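PDB 3ELX: ileal bile acid-binding protein from Danio rerio, which binds bile acids such as cholate and probably carries them through the cytoplasm, as other members of the fatty-acid binding protein family carry their lipids. Local coordinates for residues A[65-70]-A[85-90]; A[10-15]-A[129-134]; A[19-24]-A[114-119]. All blocks are in the same frame, centred on the assembly; numbering follows the deposited sequence.

Contact 1 of 3, residues A[65-70]-A[85-90]; sequences NKFIVG and GIVSME. With EDO (1,2-ethanediol), chain B.
The F67 ring lies against the isopropyl group of V87, whose CG2 sits over one face, 4.1 Å from the ring centroid and 28° off the ring normal, in a CH-pi contact. The site is a corner of the antiparallel beta barrel of the fatty-acid binding proteins, where strand 61-68 runs out into a turn beside strand 82-90. With chi1 of 58°, the F67 side chain leaves between its own backbone N and carbonyl carbon, a crowded position that turns CD2 and CE2 toward V87; CE2 meets V87 CG1 at 3.8 Å. F51 meets the same ring with its plane nearly parallel, and M75 and W53 add to this apolar cluster.

V69 packs against the backbone of strand 82-90 instead. Its CG1, anti to the backbone N (chi1 179°), comes to 3.4 Å from V87 O and also touches M89 CB, while M89 itself packs on L94, a residue seen to contact cholate in this protein. At the turn, I86 CG2 lies 3.6 Å from G70 C, and a water bridges the segments, accepting from V87 N and lying within hydrogen-bonding distance of I68 O. In this family the strands equivalent to 61-68 and 73-76 are typically splayed apart; here N65 OD1 takes a bond from E76 N, and N65 ND2 donates to an ethanediol, probably from the crystallisation liquor, at ND2 to O2 3.2 Å. The one direct hydrogen bond between the two segments runs from G70 N to V87 O at 2.8 Å, the donor standing nearly along the C=O axis.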
loop_
_atom_site.group_PDB
_atom_site.type_symbol
_atom_site.label_atom_id
_atom_site.label_comp_id
_atom_site.label_asym_id
_atom_site.label_seq_id
_atom_site.Cartn_x
_atom_site.Cartn_y
_atom_site.Cartn_z
ATOM N N ASN A 65 1.054 0.285 9.839
ATOM C CA ASN A 65 0.261 -0.909 10.083
ATOM C C ASN A 65 1.156 -2.021 10.560
ATOM O O ASN A 65 2.183 -2.304 9.947
ATOM C CB ASN A 65 -0.503 -1.333 8.835
ATOM C CG ASN A 65 -1.818 -0.600 8.699
ATOM O OD1 ASN A 65 -2.591 -0.544 9.651
ATOM N ND2 ASN A 65 -2.062 -0.015 7.538
ATOM N N LYS A 66 0.767 -2.616 11.683
ATOM C CA LYS A 66 1.447 -3.778 12.235
ATOM C C LYS A 66 0.490 -4.951 12.139
ATOM O O LYS A 66 -0.641 -4.904 12.656
ATOM C CB LYS A 66 1.859 -3.540 13.688
ATOM C CG LYS A 66 2.912 -2.467 13.829
ATOM C CD LYS A 66 3.077 -2.028 15.275
ATOM C CE LYS A 66 4.276 -2.687 15.944
ATOM N NZ LYS A 66 4.162 -4.168 16.025
ATOM N N PHE A 67 0.929 -5.986 11.432
ATOM C CA PHE A 67 0.092 -7.163 11.248
ATOM C C PHE A 67 0.918 -8.429 11.235
ATOM O O PHE A 67 2.110 -8.394 10.922
ATOM C CB PHE A 67 -0.757 -7.052 9.974
ATOM C CG PHE A 67 0.041 -6.869 8.709
ATOM C CD1 PHE A 67 0.310 -5.587 8.219
ATOM C CD2 PHE A 67 0.508 -7.976 7.987
ATOM C CE1 PHE A 67 1.050 -5.407 7.027
ATOM C CE2 PHE A 67 1.234 -7.807 6.795
ATOM C CZ PHE A 67 1.509 -6.530 6.317
ATOM N N ILE A 68 0.285 -9.537 11.606
ATOM C CA ILE A 68 0.901 -10.858 11.471
ATOM C C ILE A 68 0.079 -11.622 10.449
ATOM O O ILE A 68 -1.139 -11.767 10.603
ATOM C CB ILE A 68 0.947 -11.617 12.823
ATOM C CG1 ILE A 68 1.814 -10.829 13.815
ATOM C CG2 ILE A 68 1.474 -13.044 12.620
ATOM C CD1 ILE A 68 1.687 -11.291 15.250
ATOM N N VAL A 69 0.735 -12.088 9.393
ATOM C CA VAL A 69 0.017 -12.828 8.352
ATOM C C VAL A 69 -0.740 -14.000 8.982
ATOM O O VAL A 69 -0.188 -14.741 9.795
ATOM C CB VAL A 69 0.969 -13.322 7.251
ATOM C CG1 VAL A 69 0.213 -14.124 6.180
ATOM C CG2 VAL A 69 1.687 -12.136 6.618
ATOM N N GLY A 70 -2.014 -14.147 8.613
ATOM C CA GLY A 70 -2.842 -15.250 9.122
ATOM C C GLY A 70 -3.499 -15.031 10.474
ATOM O O GLY A 70 -4.278 -15.876 10.931
ATOM N N GLY A 85 -8.167 -6.908 10.667
ATOM C CA GLY A 85 -8.074 -7.675 9.434
ATOM C C GLY A 85 -7.144 -8.857 9.521
ATOM O O GLY A 85 -6.271 -8.920 10.395
ATOM N N ILE A 86 -7.326 -9.779 8.580
ATOM C CA ILE A 86 -6.462 -10.939 8.457
ATOM C C ILE A 86 -5.793 -10.900 7.093
ATOM O O ILE A 86 -6.429 -11.106 6.052
ATOM C CB ILE A 86 -7.217 -12.278 8.670
ATOM C CG1 ILE A 86 -8.042 -12.242 9.963
ATOM C CG2 ILE A 86 -6.220 -13.447 8.686
ATOM C CD1 ILE A 86 -8.979 -13.416 10.128
ATOM N N VAL A 87 -4.500 -10.619 7.118
ATOM C CA VAL A 87 -3.686 -10.531 5.911
ATOM C C VAL A 87 -3.264 -11.940 5.500
ATOM O O VAL A 87 -2.959 -12.778 6.350
ATOM C CB VAL A 87 -2.442 -9.652 6.184
ATOM C CG1 VAL A 87 -1.543 -9.568 4.941
ATOM C CG2 VAL A 87 -2.891 -8.266 6.626
ATOM N N SER A 88 -3.280 -12.218 4.197
ATOM C CA SER A 88 -2.847 -13.519 3.712
ATOM C C SER A 88 -1.624 -13.385 2.821
ATOM O O SER A 88 -1.330 -12.307 2.317
ATOM C CB SER A 88 -3.964 -14.241 2.962
ATOM O OG SER A 88 -4.369 -13.513 1.822
ATOM N N MET A 89 -0.906 -14.486 2.655
ATOM C CA MET A 89 0.217 -14.500 1.728
ATOM C C MET A 89 0.181 -15.783 0.919
ATOM O O MET A 89 -0.124 -16.852 1.451
ATOM C CB MET A 89 1.542 -14.377 2.474
ATOM C CG MET A 89 2.731 -14.118 1.544
ATOM S SD MET A 89 4.291 -14.459 2.348
ATOM C CE MET A 89 4.390 -13.018 3.391
ATOM N N GLU A 90 0.467 -15.657 -0.371
ATOM C CA GLU A 90 0.530 -16.804 -1.269
ATOM C C GLU A 90 1.601 -16.485 -2.296
ATOM O O GLU A 90 1.560 -15.427 -2.927
ATOM C CB GLU A 90 -0.846 -17.039 -1.913
ATOM C CG GLU A 90 -0.910 -18.105 -3.006
ATOM C CD GLU A 90 -0.956 -17.501 -4.399
ATOM O OE1 GLU A 90 -1.869 -16.686 -4.675
ATOM O OE2 GLU A 90 -0.089 -17.850 -5.222
HETATM C C1 EDO B . 0.150 -1.350 2.675
HETATM O O1 EDO B . -0.895 -1.304 2.036
HETATM C C2 EDO B . 0.147 -1.769 4.125
HETATM O O2 EDO B . -0.322 -0.686 4.940
HETATM O O HOH W 1 -3.201 -10.024 9.711
#

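Contact 2 of 3, residues A[10-15]-A[129-134]; sequences WETESQ and RTSKKV
A classic beta bulge interrupts the pairing of strands 8-16 and 124-133, with E13 and S14 both facing T130. T130 O accepts E13 N at 2.7 Å and S14 N at 3.0 Å, both donors lying in the carbonyl plane, and S14 O takes T130 N in return. Before the bulge, E11 and K132 form a hydrogen-bonded antiparallel pair, with E11 N to K132 O at 2.8 Å.

R129 bends at chi3 (36°) so that its guanidinium presents an edge to T12. NH2 donates to T12 OG1 at 2.8 Å, 1° out of the guanidinium plane; NE adds a weak bond to the same oxygen, which is also hydrogen-bonded to L40 O. R129 NH1 is held by E114, so two residues fix the group's rotation, and Q15 OE1 lies at its edge. This antiparallel pairing joins the first and last strands of the chain within the fatty-acid binding protein barrel, and R129 lies near Q55 and Y57, both seen to bind cholate.

K133 doubles back and makes an off-centre cation-pi contact, its NZ 4.0 Å from the centroid of the W10 six-membered ring, while W10 NE1 is bonded to F6 O. A water links E13 OE1 (2.6 Å) to K132 NZ (3.0 Å), the two charged groups being too far apart for a direct salt bridge; E13 OE2 forms its salt bridge with K111.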
loop_
_atom_site.group_PDB
_atom_site.type_symbol
_atom_site.label_atom_id
_atom_site.label_comp_id
_atom_site.label_asym_id
_atom_site.label_seq_id
_atom_site.Cartn_x
_atom_site.Cartn_y
_atom_site.Cartn_z
ATOM N N TRP A 10 11.852 2.030 0.749
ATOM C CA TRP A 10 11.525 2.009 -0.674
ATOM C C TRP A 10 10.879 3.322 -1.060
ATOM O O TRP A 10 10.212 3.941 -0.238
ATOM C CB TRP A 10 10.507 0.899 -0.939
ATOM C CG TRP A 10 10.912 -0.474 -0.426
ATOM C CD1 TRP A 10 10.778 -0.946 0.857
ATOM C CD2 TRP A 10 11.494 -1.547 -1.188
ATOM N NE1 TRP A 10 11.224 -2.248 0.931
ATOM C CE2 TRP A 10 11.677 -2.637 -0.303
ATOM C CE3 TRP A 10 11.861 -1.697 -2.535
ATOM C CZ2 TRP A 10 12.224 -3.859 -0.722
ATOM C CZ3 TRP A 10 12.411 -2.913 -2.950
ATOM C CH2 TRP A 10 12.584 -3.972 -2.045
ATOM N N GLU A 11 11.059 3.749 -2.308
ATOM C CA GLU A 11 10.436 4.991 -2.776
ATOM C C GLU A 11 9.801 4.804 -4.142
ATOM O O GLU A 11 10.398 4.201 -5.041
ATOM C CB GLU A 11 11.480 6.106 -2.840
ATOM C CG GLU A 11 10.947 7.478 -3.200
ATOM C CD GLU A 11 12.092 8.465 -3.358
ATOM O OE1 GLU A 11 12.320 9.287 -2.436
ATOM O OE2 GLU A 11 12.786 8.397 -4.404
ATOM N N THR A 12 8.586 5.318 -4.287
ATOM C CA THR A 12 7.844 5.184 -5.539
ATOM C C THR A 12 8.697 5.636 -6.717
ATOM O O THR A 12 9.279 6.715 -6.691
ATOM C CB THR A 12 6.566 6.009 -5.492
ATOM O OG1 THR A 12 5.791 5.610 -4.354
ATOM C CG2 THR A 12 5.751 5.786 -6.753
ATOM N N GLU A 13 8.742 4.803 -7.753
ATOM C CA GLU A 13 9.530 5.073 -8.961
ATOM C C GLU A 13 8.601 5.153 -10.172
ATOM O O GLU A 13 8.755 6.029 -11.033
ATOM C CB GLU A 13 10.570 3.963 -9.116
ATOM C CG GLU A 13 11.432 3.990 -10.354
ATOM C CD GLU A 13 12.375 2.799 -10.411
ATOM O OE1 GLU A 13 13.563 3.003 -10.731
ATOM O OE2 GLU A 13 11.926 1.659 -10.148
ATOM N N SER A 14 7.625 4.246 -10.201
ATOM C CA SER A 14 6.627 4.144 -11.271
ATOM C C SER A 14 5.238 4.089 -10.644
ATOM O O SER A 14 5.051 3.527 -9.560
ATOM C CB SER A 14 6.851 2.873 -12.093
ATOM O OG SER A 14 8.172 2.820 -12.604
ATOM N N GLN A 15 4.259 4.655 -11.341
ATOM C CA GLN A 15 2.896 4.700 -10.841
ATOM C C GLN A 15 1.925 4.723 -12.011
ATOM O O GLN A 15 2.066 5.552 -12.902
ATOM C CB GLN A 15 2.725 5.947 -9.984
ATOM C CG GLN A 15 1.558 5.896 -9.023
ATOM C CD GLN A 15 1.716 6.890 -7.891
ATOM O OE1 GLN A 15 2.134 6.534 -6.784
ATOM N NE2 GLN A 15 1.416 8.152 -8.169
ATOM N N ARG A 129 1.704 0.700 -8.047
ATOM C CA ARG A 129 2.864 1.490 -7.631
ATOM C C ARG A 129 4.085 0.595 -7.570
ATOM O O ARG A 129 4.029 -0.490 -7.004
ATOM C CB ARG A 129 2.624 2.102 -6.251
ATOM C CG ARG A 129 1.527 3.162 -6.196
ATOM C CD ARG A 129 1.479 3.886 -4.832
ATOM N NE ARG A 129 2.813 4.063 -4.270
ATOM C CZ ARG A 129 3.318 3.333 -3.278
ATOM N NH1 ARG A 129 2.594 2.384 -2.699
ATOM N NH2 ARG A 129 4.550 3.560 -2.856
ATOM N N THR A 130 5.192 1.049 -8.154
ATOM C CA THR A 130 6.430 0.288 -8.135
ATOM C C THR A 130 7.475 1.159 -7.453
ATOM O O THR A 130 7.690 2.291 -7.871
ATOM C CB THR A 130 6.892 -0.053 -9.563
ATOM O OG1 THR A 130 5.884 -0.843 -10.206
ATOM C CG2 THR A 130 8.209 -0.829 -9.529
ATOM N N SER A 131 8.101 0.622 -6.407
ATOM C CA SER A 131 9.090 1.364 -5.617
ATOM C C SER A 131 10.441 0.686 -5.668
ATOM O O SER A 131 10.523 -0.546 -5.695
ATOM C CB SER A 131 8.632 1.453 -4.147
ATOM O OG SER A 131 7.377 2.102 -4.003
ATOM N N LYS A 132 11.497 1.500 -5.686
ATOM C CA LYS A 132 12.870 1.011 -5.638
ATOM C C LYS A 132 13.442 1.185 -4.238
ATOM O O LYS A 132 13.019 2.063 -3.482
ATOM C CB LYS A 132 13.741 1.746 -6.667
ATOM C CG LYS A 132 13.876 3.244 -6.431
ATOM C CD LYS A 132 14.813 3.895 -7.443
ATOM C CE LYS A 132 14.985 5.375 -7.107
ATOM N NZ LYS A 132 15.727 6.129 -8.163
ATOM N N LYS A 133 14.410 0.349 -3.892
ATOM C CA LYS A 133 15.102 0.483 -2.620
ATOM C C LYS A 133 15.939 1.751 -2.639
ATOM O O LYS A 133 16.681 2.002 -3.598
ATOM C CB LYS A 133 15.989 -0.735 -2.408
ATOM C CG LYS A 133 16.598 -0.833 -1.036
ATOM C CD LYS A 133 17.312 -2.169 -0.866
ATOM C CE LYS A 133 16.372 -3.347 -1.060
ATOM N NZ LYS A 133 15.562 -3.603 0.150
ATOM N N VAL A 134 15.820 2.562 -1.590
ATOM C CA VAL A 134 16.589 3.819 -1.548
ATOM C C VAL A 134 17.599 3.854 -0.415
ATOM O O VAL A 134 18.336 4.813 -0.271
ATOM C CB VAL A 134 15.689 5.080 -1.513
ATOM C CG1 VAL A 134 14.953 5.248 -2.855
ATOM C CG2 VAL A 134 14.717 5.025 -0.336
HETATM O O HOH W 2 14.375 5.452 -10.732
#

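Contact 3 of 3, residues A[19-24]-A[114-119]; sequences EPFCKL and ETSTAS
Helix 19-24 passes over strand 114-119 with the two short axes 8.9 Å apart at closest and their directions 50° from each other, so that the helix reaches the strand through its side chains. F21 makes the larger share of the contact, with L24 next to it. The CG of F21 stands anti to the backbone N (chi1 176°), which carries the ring away from the helix and down onto the strand. The far end of the ring does the touching: CZ lies 3.5 Å from S116 CB, and CE1 lies 3.7 Å from A118 CB. On the near flank, CD1 comes to 3.7 Å from S116 O. The strand residues approach the ring obliquely, and the small CB groups of S116 and A118 let it come close to the backbone between them.

One turn later, L24 takes the same direction. Its CD2 branch rests 3.6 Å from A118 O and 3.8 Å from A118 CB, so the alanine methyl is touched by both helix residues. S116 meets the phenylalanine through carbon, since its OG is turned aside to a hydrogen bond with Q103 OE1. Were F21 shortened to an alanine, a gap above S116 and A118 would probably open, leaving L24 CD2 as the main hold on this strand.

The arrangement is that of the helical lid of the fatty-acid binding protein fold, two short helices covering one end of the barrel. The F21 ring also meets, edge-to-face, that of Y101, a residue seen to bind cholate, which places this packing beside a binding site. L127 and A125 of strand 124-133 extend the apolar floor under F21 and L24, respectively, while on another side of the helix C22 and K23 touch I32 of helix 29-34.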
loop_
_atom_site.group_PDB
_atom_site.type_symbol
_atom_site.label_atom_id
_atom_site.label_comp_id
_atom_site.label_asym_id
_atom_site.label_seq_id
_atom_site.Cartn_x
_atom_site.Cartn_y
_atom_site.Cartn_z
ATOM N N GLU A 19 -4.949 8.523 -10.837
ATOM C CA GLU A 19 -6.127 9.387 -10.893
ATOM C C GLU A 19 -7.466 8.630 -10.931
ATOM O O GLU A 19 -8.332 8.918 -10.111
ATOM C CB GLU A 19 -5.997 10.435 -11.997
ATOM C CG GLU A 19 -4.790 11.324 -11.760
ATOM C CD GLU A 19 -4.712 12.533 -12.660
ATOM O OE1 GLU A 19 -5.729 12.887 -13.312
ATOM O OE2 GLU A 19 -3.613 13.141 -12.697
ATOM N N PRO A 20 -7.636 7.661 -11.856
ATOM C CA PRO A 20 -8.897 6.909 -11.824
ATOM C C PRO A 20 -9.146 6.156 -10.514
ATOM O O PRO A 20 -10.290 6.091 -10.062
ATOM C CB PRO A 20 -8.753 5.919 -12.988
ATOM C CG PRO A 20 -7.725 6.514 -13.874
ATOM C CD PRO A 20 -6.771 7.220 -12.965
ATOM N N PHE A 21 -8.095 5.604 -9.906
ATOM C CA PHE A 21 -8.252 4.875 -8.649
ATOM C C PHE A 21 -8.694 5.822 -7.534
ATOM O O PHE A 21 -9.646 5.534 -6.816
ATOM C CB PHE A 21 -6.966 4.140 -8.250
ATOM C CG PHE A 21 -7.057 3.463 -6.906
ATOM C CD1 PHE A 21 -7.609 2.191 -6.786
ATOM C CD2 PHE A 21 -6.606 4.108 -5.754
ATOM C CE1 PHE A 21 -7.705 1.579 -5.540
ATOM C CE2 PHE A 21 -6.700 3.495 -4.506
ATOM C CZ PHE A 21 -7.253 2.230 -4.404
ATOM N N CYS A 22 -8.006 6.953 -7.404
ATOM C CA CYS A 22 -8.320 7.907 -6.347
ATOM C C CYS A 22 -9.727 8.479 -6.525
ATOM O O CYS A 22 -10.458 8.658 -5.550
ATOM C CB CYS A 22 -7.281 9.021 -6.294
ATOM S SG CYS A 22 -5.689 8.518 -5.626
ATOM N N LYS A 23 -10.108 8.738 -7.772
ATOM C CA LYS A 23 -11.461 9.202 -8.082
ATOM C C LYS A 23 -12.522 8.170 -7.706
ATOM O O LYS A 23 -13.591 8.528 -7.196
ATOM C CB LYS A 23 -11.580 9.572 -9.559
ATOM C CG LYS A 23 -10.925 10.902 -9.924
ATOM C CD LYS A 23 -11.156 11.263 -11.385
ATOM C CE LYS A 23 -10.209 10.515 -12.315
ATOM N NZ LYS A 23 -10.563 10.723 -13.747
ATOM N N LEU A 24 -12.231 6.894 -7.949
ATOM C CA LEU A 24 -13.206 5.835 -7.678
ATOM C C LEU A 24 -13.441 5.641 -6.179
ATOM O O LEU A 24 -14.588 5.494 -5.748
ATOM C CB LEU A 24 -12.803 4.514 -8.348
ATOM C CG LEU A 24 -13.795 3.345 -8.267
ATOM C CD1 LEU A 24 -15.135 3.672 -8.925
ATOM C CD2 LEU A 24 -13.197 2.082 -8.870
ATOM N N GLU A 114 3.049 -2.740 -5.635
ATOM C CA GLU A 114 1.835 -2.645 -4.831
ATOM C C GLU A 114 0.651 -2.358 -5.735
ATOM O O GLU A 114 0.642 -1.356 -6.446
ATOM C CB GLU A 114 1.980 -1.543 -3.792
ATOM C CG GLU A 114 3.078 -1.815 -2.791
ATOM C CD GLU A 114 3.243 -0.680 -1.806
ATOM O OE1 GLU A 114 2.493 -0.647 -0.807
ATOM O OE2 GLU A 114 4.119 0.178 -2.037
ATOM N N THR A 115 -0.333 -3.255 -5.724
ATOM C CA THR A 115 -1.492 -3.121 -6.606
ATOM C C THR A 115 -2.756 -2.935 -5.766
ATOM O O THR A 115 -3.090 -3.802 -4.943
ATOM C CB THR A 115 -1.640 -4.364 -7.501
ATOM O OG1 THR A 115 -0.442 -4.583 -8.255
ATOM C CG2 THR A 115 -2.839 -4.220 -8.453
ATOM N N SER A 116 -3.456 -1.821 -5.984
ATOM C CA SER A 116 -4.718 -1.543 -5.298
ATOM C C SER A 116 -5.853 -1.676 -6.313
ATOM O O SER A 116 -5.830 -1.045 -7.371
ATOM C CB SER A 116 -4.715 -0.136 -4.690
ATOM O OG SER A 116 -3.545 0.127 -3.931
ATOM N N THR A 117 -6.843 -2.501 -5.988
ATOM C CA THR A 117 -7.914 -2.819 -6.924
ATOM C C THR A 117 -9.244 -2.424 -6.304
ATOM O O THR A 117 -9.635 -2.943 -5.259
ATOM C CB THR A 117 -7.893 -4.316 -7.244
ATOM O OG1 THR A 117 -6.599 -4.647 -7.767
ATOM C CG2 THR A 117 -8.982 -4.686 -8.256
ATOM N N ALA A 118 -9.920 -1.477 -6.945
ATOM C CA ALA A 118 -11.226 -1.033 -6.473
ATOM C C ALA A 118 -12.293 -1.258 -7.537
ATOM O O ALA A 118 -11.990 -1.351 -8.727
ATOM C CB ALA A 118 -11.172 0.419 -6.063
ATOM N N SER A 119 -13.540 -1.339 -7.097
ATOM C CA SER A 119 -14.633 -1.681 -7.986
ATOM C C SER A 119 -15.853 -0.811 -7.709
ATOM O O SER A 119 -16.230 -0.629 -6.554
ATOM C CB SER A 119 -14.971 -3.158 -7.793
ATOM O OG SER A 119 -16.219 -3.484 -8.356
#

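From the N terminus, strand 8-16 comes first and helix 18-24 follows it directly. The partner of that first strand is the last in the chain: contact 2 closes a loop of 113 residues. Contact 3 is nested within it, tying the helix to strand 111-119, and contact 1 is nested inside both, joining the end of strand 61-68 to strand 82-90 across a short intervening stretch. None of the loops cross. Contacts 2 and 3 touch through the salt bridge of R129 with E114. Contact 1 stands apart, its centre about 22 Å from that of contact 2, on the opposite side of the chain's centre; all three reach the same sheet.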